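Local coordinates for periplasmic solute binding protein (Candidatus liberibacter, PDB 4CL2) that binds manganese or zinc ions and, as a periplasmic member of solute-binding protein family 9, probably delivers them to a membrane transporter, at residues K165-T170 with G183-Y188; A107-T112 with G173-L178; I21-V26 with E137-E142. One frame throughout, in Å; residues are numbered along the deposited sequence.

In the fold
Contacts 1 and 2 adjoin, their centres about 12 Å apart, and share one beta-alpha-beta unit: contact 1 pairs strands 167-170 and 185-188, and contact 2 sets the start of the intervening helix 176-182 against residues 107-112, which lead into helix 111-128. Direct packing joins the two, as in Phe-168 on Leu-178. Contact 3 lies beyond the chain's centre from contact 1, about 34 Å between centres, where the end of helix 12-22 meets the long helix 133-158. Along the chain contact 3 closes before contact 1 opens, whereas contacts 2 and 3 alternate. Contact 2 borders the manganese site of His-106, Glu-172 and Asp-247; contact 3 is remote from it.

Contact 1: residues K165-T170 with G183-Y188; sequences KRWFVT and GFKSLY
Arg-166 to Thr-170 run beside Phe-184 to Tyr-188 as a parallel pair, the strand axes 4.6 Å apart and inclined by 17°. Backbone bonds alternate across it: Lys-185 N to Arg-166 O, Phe-168 N to Lys-185 O, Leu-187 N to Phe-168 O and Thr-170 N to Leu-187 O. The Phe-184 ring is sandwiched. One face makes an offset stack with Phe-168, ring centroids 4.4 Å apart and planes at 12°; the opposite face receives Arg-166 CB, 3.9 Å from the Phe-184 centroid. A bend at chi3 (74°) puts Phe-184 CE1 over one face of the Arg-166 guanidinium, while NH2 donates to Gly-183 O at 3.0 Å, in the guanidinium plane but above the carbonyl plane. Arg-166 NH2 also forms a salt bridge with Glu-159. On the face carrying Trp-167 and Lys-185, Lys-185 CB lies over the six-membered ring of Trp-167, 3.7 Å from its centroid, and NZ makes an off-centre cation-pi contact with the five-membered ring. Helix 176-182, which connects the strands, and helix 259-274 pack on the Phe-168 side; helix 200-212 covers Val-169 and Leu-187, while Val-169 bonds through its backbone to Phe-219 of strand 217-221.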
# COMPACT_ATOMS: atom_id res chain seq x y z
N LYS A 165 -1.44 13.98 -20.27
CA LYS A 165 -0.28 13.40 -19.61
C LYS A 165 -0.69 12.75 -18.30
O LYS A 165 0.19 12.39 -17.49
CB LYS A 165 0.81 14.45 -19.41
CG LYS A 165 1.57 14.83 -20.68
CD LYS A 165 2.41 16.08 -20.49
CE LYS A 165 2.98 16.58 -21.80
NZ LYS A 165 3.51 17.97 -21.68
N ARG A 166 -2.00 12.60 -18.08
CA ARG A 166 -2.50 12.06 -16.82
C ARG A 166 -2.58 10.50 -16.80
O ARG A 166 -3.64 9.88 -16.77
CB ARG A 166 -3.82 12.70 -16.45
CG ARG A 166 -3.64 14.22 -16.19
CD ARG A 166 -4.97 14.99 -16.16
NE ARG A 166 -5.61 14.68 -14.93
CZ ARG A 166 -5.52 15.35 -13.76
NH1 ARG A 166 -4.90 16.48 -13.58
NH2 ARG A 166 -6.13 14.80 -12.77
N TRP A 167 -1.42 9.92 -16.80
CA TRP A 167 -1.23 8.46 -16.83
C TRP A 167 -0.23 8.10 -15.78
O TRP A 167 0.84 8.73 -15.70
CB TRP A 167 -0.65 8.03 -18.15
CG TRP A 167 -1.59 8.14 -19.26
CD1 TRP A 167 -1.73 9.17 -20.13
CD2 TRP A 167 -2.54 7.17 -19.65
NE1 TRP A 167 -2.72 8.91 -21.00
CE2 TRP A 167 -3.25 7.68 -20.72
CE3 TRP A 167 -2.87 5.91 -19.17
CZ2 TRP A 167 -4.25 6.98 -21.37
CZ3 TRP A 167 -3.87 5.20 -19.81
CH2 TRP A 167 -4.55 5.74 -20.87
N PHE A 168 -0.55 7.07 -15.01
CA PHE A 168 0.40 6.48 -14.03
C PHE A 168 0.69 5.09 -14.63
O PHE A 168 -0.23 4.27 -14.69
CB PHE A 168 -0.18 6.27 -12.66
CG PHE A 168 -0.40 7.52 -11.88
CD1 PHE A 168 0.32 8.68 -12.13
CD2 PHE A 168 -1.36 7.52 -10.87
CE1 PHE A 168 0.06 9.81 -11.36
CE2 PHE A 168 -1.60 8.66 -10.12
CZ PHE A 168 -0.88 9.79 -10.38
N VAL A 169 1.91 4.88 -15.11
CA VAL A 169 2.30 3.59 -15.77
C VAL A 169 3.42 2.87 -15.00
O VAL A 169 4.47 3.41 -14.76
CB VAL A 169 2.75 3.81 -17.22
CG1 VAL A 169 3.07 2.48 -17.94
CG2 VAL A 169 1.66 4.57 -17.96
N THR A 170 3.10 1.69 -14.55
CA THR A 170 3.95 0.99 -13.61
C THR A 170 4.09 -0.45 -14.08
O THR A 170 3.55 -0.83 -15.12
CB THR A 170 3.39 0.98 -12.20
OG1 THR A 170 2.10 0.42 -12.25
CG2 THR A 170 3.31 2.37 -11.61
N GLY A 183 -7.55 11.27 -10.06
CA GLY A 183 -8.10 11.47 -11.38
C GLY A 183 -7.14 11.27 -12.54
O GLY A 183 -7.10 12.06 -13.47
N PHE A 184 -6.37 10.19 -12.48
CA PHE A 184 -5.42 9.80 -13.53
C PHE A 184 -5.86 8.46 -14.08
O PHE A 184 -6.59 7.68 -13.44
CB PHE A 184 -3.98 9.68 -12.96
CG PHE A 184 -3.27 10.98 -12.87
CD1 PHE A 184 -3.80 11.98 -12.04
CD2 PHE A 184 -2.07 11.22 -13.51
CE1 PHE A 184 -3.19 13.21 -11.92
CE2 PHE A 184 -1.47 12.46 -13.42
CZ PHE A 184 -2.02 13.45 -12.63
N LYS A 185 -5.39 8.15 -15.27
CA LYS A 185 -5.56 6.77 -15.81
C LYS A 185 -4.33 5.92 -15.47
O LYS A 185 -3.28 6.50 -15.26
CB LYS A 185 -5.70 6.87 -17.32
CG LYS A 185 -6.99 7.59 -17.75
CD LYS A 185 -6.71 8.52 -18.94
CE LYS A 185 -6.23 9.91 -18.51
NZ LYS A 185 -5.47 10.59 -19.59
N SER A 186 -4.46 4.60 -15.31
CA SER A 186 -3.29 3.72 -14.90
C SER A 186 -3.16 2.69 -16.07
O SER A 186 -4.13 2.32 -16.82
CB SER A 186 -3.34 3.04 -13.43
OG SER A 186 -2.08 3.03 -12.57
N LEU A 187 -1.93 2.29 -16.27
CA LEU A 187 -1.55 1.22 -17.18
C LEU A 187 -0.46 0.48 -16.45
O LEU A 187 0.29 1.08 -15.68
CB LEU A 187 -0.96 1.75 -18.47
CG LEU A 187 -1.76 1.93 -19.75
CD1 LEU A 187 -0.74 2.35 -20.81
CD2 LEU A 187 -2.45 0.64 -20.15
N TYR A 188 -0.42 -0.84 -16.64
CA TYR A 188 0.56 -1.65 -15.93
C TYR A 188 0.77 -2.95 -16.67
O TYR A 188 0.02 -3.29 -17.59
CB TYR A 188 0.22 -1.88 -14.46
CG TYR A 188 -1.19 -2.33 -14.22
CD1 TYR A 188 -1.54 -3.66 -14.34
CD2 TYR A 188 -2.20 -1.39 -13.94
CE1 TYR A 188 -2.86 -4.07 -14.13
CE2 TYR A 188 -3.51 -1.79 -13.76
CZ TYR A 188 -3.83 -3.10 -13.81
OH TYR A 188 -5.14 -3.44 -13.61
O HOH W 1 -0.75 0.86 -11.30

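Contact 2: residues A107-T112 with G173-L178; sequences AWMSLT and GCLVYL
Ala-107 and Met-109 meet Tyr-177 and Leu-178 in a buried contact between two helix starts, beside the metal site, the Cys-174 side chain about 6 Å from the manganese ion: residues 107-112 follow the ligand His-106 and lead into helix 111-128, and residues 173-178 follow the ligand Glu-172 and enter helix 176-182. The clearest evidence is a CH-pi contact, with Ala-107 CA over one face of the Tyr-177 ring, 3.7 Å from its centroid and 17° off the normal. The ring reaches this place with CG anti to its own carbonyl carbon (chi1 -64°). Ala-107 CB adds a looser touch, 4.1 Å from Tyr-177 CE2. Met-109 starts toward the other segment and folds at chi2 and chi3: CG lies 3.6 Å from Cys-174 O, and the terminal CE comes 4.1 Å from Leu-175 CD2. Met-109 O is 2.8 Å from Leu-178 N, but the angle is too poor for a hydrogen bond. Ser-110 is the N-cap of helix 111-128, its OG bonded to Asn-113 N and also to Asp-181. Tyr-177 OH bonds to Asn-104 O and Ile-91 N, fixing the far end of the ring. Cohesion between the segments that follow two of the metal ligands is thus mainly apolar, with polar tethers at its margins.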
# COMPACT_ATOMS: atom_id res chain seq x y z
N ALA A 107 -4.73 -0.60 -1.84
CA ALA A 107 -5.63 0.54 -1.48
C ALA A 107 -4.90 1.60 -0.68
O ALA A 107 -5.35 2.78 -0.67
CB ALA A 107 -6.81 0.00 -0.67
N TRP A 108 -3.78 1.26 -0.05
CA TRP A 108 -3.01 2.22 0.73
C TRP A 108 -2.29 3.33 -0.06
O TRP A 108 -1.86 4.29 0.55
CB TRP A 108 -1.98 1.53 1.66
CG TRP A 108 -0.96 0.73 0.90
CD1 TRP A 108 0.19 1.22 0.33
CD2 TRP A 108 -1.04 -0.65 0.53
NE1 TRP A 108 0.86 0.20 -0.33
CE2 TRP A 108 0.11 -0.94 -0.25
CE3 TRP A 108 -1.97 -1.67 0.78
CZ2 TRP A 108 0.38 -2.21 -0.72
CZ3 TRP A 108 -1.72 -2.94 0.32
CH2 TRP A 108 -0.54 -3.23 -0.45
N MET A 109 -2.22 3.15 -1.38
CA MET A 109 -1.54 4.13 -2.25
C MET A 109 -2.56 5.20 -2.68
O MET A 109 -3.06 5.20 -3.78
CB MET A 109 -0.90 3.48 -3.47
CG MET A 109 0.19 2.50 -3.15
SD MET A 109 1.58 3.16 -2.24
CE MET A 109 2.17 4.48 -3.33
N SER A 110 -2.96 6.01 -1.72
CA SER A 110 -4.04 6.96 -1.89
C SER A 110 -4.10 7.82 -0.64
O SER A 110 -4.01 7.34 0.50
CB SER A 110 -5.39 6.26 -2.12
OG SER A 110 -6.54 7.00 -1.75
N LEU A 111 -4.31 9.10 -0.86
CA LEU A 111 -4.41 10.07 0.25
C LEU A 111 -5.75 9.86 0.95
O LEU A 111 -5.82 9.79 2.17
CB LEU A 111 -4.23 11.53 -0.28
CG LEU A 111 -4.50 12.63 0.79
CD1 LEU A 111 -3.56 12.42 1.92
CD2 LEU A 111 -4.23 13.95 0.06
N THR A 112 -6.83 9.74 0.19
CA THR A 112 -8.14 9.51 0.79
C THR A 112 -8.12 8.24 1.58
O THR A 112 -8.63 8.16 2.72
CB THR A 112 -9.23 9.40 -0.30
OG1 THR A 112 -9.26 10.63 -1.02
CG2 THR A 112 -10.54 9.11 0.30
N GLY A 173 0.39 -3.52 -10.99
CA GLY A 173 -0.76 -2.55 -10.89
C GLY A 173 -0.91 -1.96 -9.51
O GLY A 173 -1.97 -2.06 -8.85
N CYS A 174 0.13 -1.28 -9.04
CA CYS A 174 0.20 -0.83 -7.68
C CYS A 174 -0.41 0.56 -7.46
O CYS A 174 -0.50 0.97 -6.33
CB CYS A 174 1.67 -0.81 -7.24
SG CYS A 174 2.77 0.14 -8.29
N LEU A 175 -0.72 1.28 -8.53
CA LEU A 175 -1.17 2.69 -8.38
C LEU A 175 -2.60 2.88 -8.77
O LEU A 175 -3.06 4.06 -8.92
CB LEU A 175 -0.31 3.71 -9.17
CG LEU A 175 1.17 3.77 -8.77
CD1 LEU A 175 1.92 4.80 -9.60
CD2 LEU A 175 1.40 3.98 -7.28
N VAL A 176 -3.37 1.81 -8.92
CA VAL A 176 -4.73 1.97 -9.43
C VAL A 176 -5.60 2.80 -8.47
O VAL A 176 -6.46 3.58 -8.95
CB VAL A 176 -5.42 0.66 -9.78
CG1 VAL A 176 -4.62 -0.04 -10.88
CG2 VAL A 176 -5.57 -0.26 -8.57
N TYR A 177 -5.41 2.63 -7.17
CA TYR A 177 -6.11 3.47 -6.19
C TYR A 177 -5.64 4.92 -6.15
O TYR A 177 -6.49 5.85 -5.95
CB TYR A 177 -6.08 2.86 -4.82
CG TYR A 177 -6.82 1.53 -4.73
CD1 TYR A 177 -6.17 0.30 -5.02
CD2 TYR A 177 -8.16 1.47 -4.36
CE1 TYR A 177 -6.85 -0.91 -4.94
CE2 TYR A 177 -8.83 0.28 -4.28
CZ TYR A 177 -8.17 -0.94 -4.56
OH TYR A 177 -8.89 -2.11 -4.49
N LEU A 178 -4.33 5.18 -6.32
CA LEU A 178 -3.83 6.52 -6.49
C LEU A 178 -4.46 7.21 -7.71
O LEU A 178 -4.83 8.38 -7.67
CB LEU A 178 -2.32 6.54 -6.61
CG LEU A 178 -1.68 7.90 -6.47
CD1 LEU A 178 -1.92 8.43 -5.07
CD2 LEU A 178 -0.21 7.85 -6.77

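Contact 3: residues I21-V26 with E137-E142; sequences IAKDLV and ELNARE
Asn-139, on the long helix 133-158, reaches across to Ile-21 at the end of helix 12-22, and its side chain carries most of this contact, which joins the two helices far from the metal site. Ile-21 CA and Asn-139 CA, 5.1 Å apart, are the nearest pair of CA atoms across the segments. Starting at CB, Asn-139 already lies against the carbonyl of Ile-21, with Asn-139 CB 3.1 Å from Ile-21 O. The next atom, CG, is set beside the backbone N and anti to the carbonyl carbon of Asn-139 (chi1 -64°), and from there ND2 meets Ile-21 O; CG itself lies 3.5 Å from Ile-21 O, with Lys-23 CD slightly farther. At the tip both branches touch Lys-23 CD, which is 3.6 Å from Asn-139 ND2 and 3.7 Å from Asn-139 OD1. ND2 alone also donates to Ile-21 O, at 2.9 Å with an N-H...O angle of 153°; the acceptor is close to the amide plane, but the donor sits 40° out of the Ile-21 carbonyl plane.

Helix 12-22 gives way at Lys-23, whose phi is positive, to a type I' turn from Ala-22 to Leu-25. The extended Lys-23 chain crosses the amide obliquely and brings NZ to 4.3 Å from Glu-142 OE1, beyond salt-bridge range. Elsewhere in the contact, Ile-21 CG2 and Ala-140 CB make a loose apolar touch, and Ile-21 also packs on Ile-118, Ile-121 and Leu-125 of helix 111-128. Leu-25 and Ala-22 rest on Tyr-136, one residue before the 137-142 segment.

In chemical terms the contact rests on one directional bond, from a buried side-chain amide to a main-chain carbonyl at a helix end, backed by aliphatic packing. The charges of Lys-23 and Glu-142 may attract each other weakly.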
# COMPACT_ATOMS: atom_id res chain seq x y z
N ILE A 21 -0.80 5.52 15.62
CA ILE A 21 -2.05 5.77 16.32
C ILE A 21 -1.93 5.35 17.79
O ILE A 21 -2.47 6.00 18.66
CB ILE A 21 -3.23 5.10 15.59
CG1 ILE A 21 -3.37 5.63 14.12
CG2 ILE A 21 -4.54 5.25 16.34
CD1 ILE A 21 -4.04 4.63 13.23
N ALA A 22 -1.24 4.24 18.06
CA ALA A 22 -1.21 3.71 19.41
C ALA A 22 -0.09 4.28 20.25
O ALA A 22 -0.22 4.36 21.46
CB ALA A 22 -1.08 2.23 19.34
N LYS A 23 1.00 4.71 19.64
CA LYS A 23 2.15 5.27 20.35
C LYS A 23 2.52 4.53 21.61
O LYS A 23 2.63 5.13 22.68
CB LYS A 23 1.95 6.70 20.68
CG LYS A 23 1.79 7.54 19.47
CD LYS A 23 1.62 8.96 19.92
CE LYS A 23 2.14 9.90 18.87
NZ LYS A 23 2.62 11.12 19.57
N ASP A 24 2.69 3.25 21.49
CA ASP A 24 3.13 2.52 22.75
C ASP A 24 2.09 2.28 23.85
O ASP A 24 2.43 1.63 24.87
CB ASP A 24 4.40 3.10 23.40
CG ASP A 24 5.60 3.15 22.44
OD1 ASP A 24 5.80 2.22 21.62
OD2 ASP A 24 6.37 4.11 22.54
N LEU A 25 0.81 2.65 23.62
CA LEU A 25 -0.25 2.19 24.49
C LEU A 25 -0.50 0.71 24.40
O LEU A 25 -0.99 0.12 25.32
CB LEU A 25 -1.55 2.94 24.21
CG LEU A 25 -1.41 4.44 24.50
CD1 LEU A 25 -2.59 5.12 23.83
CD2 LEU A 25 -1.35 4.74 25.99
N VAL A 26 -0.20 0.15 23.24
CA VAL A 26 -0.22 -1.29 22.96
C VAL A 26 1.10 -1.67 22.30
O VAL A 26 1.82 -0.81 21.78
CB VAL A 26 -1.39 -1.72 22.06
CG1 VAL A 26 -2.70 -1.27 22.64
CG2 VAL A 26 -1.20 -1.28 20.61
N GLU A 137 -7.91 8.88 19.88
CA GLU A 137 -8.63 9.94 19.13
C GLU A 137 -7.65 11.05 18.75
O GLU A 137 -7.58 11.48 17.58
CB GLU A 137 -9.83 10.46 19.92
CG GLU A 137 -10.83 11.28 19.08
CD GLU A 137 -11.78 10.39 18.30
OE1 GLU A 137 -12.67 9.77 18.95
OE2 GLU A 137 -11.62 10.31 17.07
N LEU A 138 -6.92 11.54 19.74
CA LEU A 138 -5.95 12.60 19.48
C LEU A 138 -4.88 12.14 18.52
O LEU A 138 -4.52 12.83 17.54
CB LEU A 138 -5.39 13.11 20.81
CG LEU A 138 -4.07 13.93 20.62
CD1 LEU A 138 -4.46 15.27 20.10
CD2 LEU A 138 -3.35 14.02 21.97
N ASN A 139 -4.35 10.94 18.77
CA ASN A 139 -3.25 10.43 17.96
C ASN A 139 -3.63 10.22 16.51
O ASN A 139 -2.85 10.53 15.60
CB ASN A 139 -2.69 9.11 18.51
CG ASN A 139 -2.07 9.25 19.89
OD1 ASN A 139 -1.74 10.35 20.35
ND2 ASN A 139 -1.86 8.09 20.58
N ALA A 140 -4.85 9.72 16.29
CA ALA A 140 -5.35 9.48 14.96
C ALA A 140 -5.48 10.83 14.20
O ALA A 140 -5.15 10.89 13.01
CB ALA A 140 -6.69 8.78 14.98
N ARG A 141 -5.99 11.86 14.87
CA ARG A 141 -6.13 13.17 14.20
C ARG A 141 -4.74 13.74 13.87
O ARG A 141 -4.49 14.18 12.78
CB ARG A 141 -6.96 14.13 15.00
CG ARG A 141 -7.08 15.52 14.37
CD ARG A 141 -5.97 16.50 14.83
NE ARG A 141 -6.11 16.76 16.20
CZ ARG A 141 -5.21 17.44 16.93
NH1 ARG A 141 -4.08 17.86 16.34
NH2 ARG A 141 -5.40 17.61 18.18
N GLU A 142 -3.83 13.72 14.85
CA GLU A 142 -2.47 14.19 14.60
C GLU A 142 -1.85 13.50 13.44
O GLU A 142 -1.16 14.12 12.62
CB GLU A 142 -1.58 14.06 15.84
CG GLU A 142 -1.93 15.09 16.90
CD GLU A 142 -1.06 15.03 18.15
OE1 GLU A 142 -0.41 13.98 18.37
OE2 GLU A 142 -1.10 16.01 18.91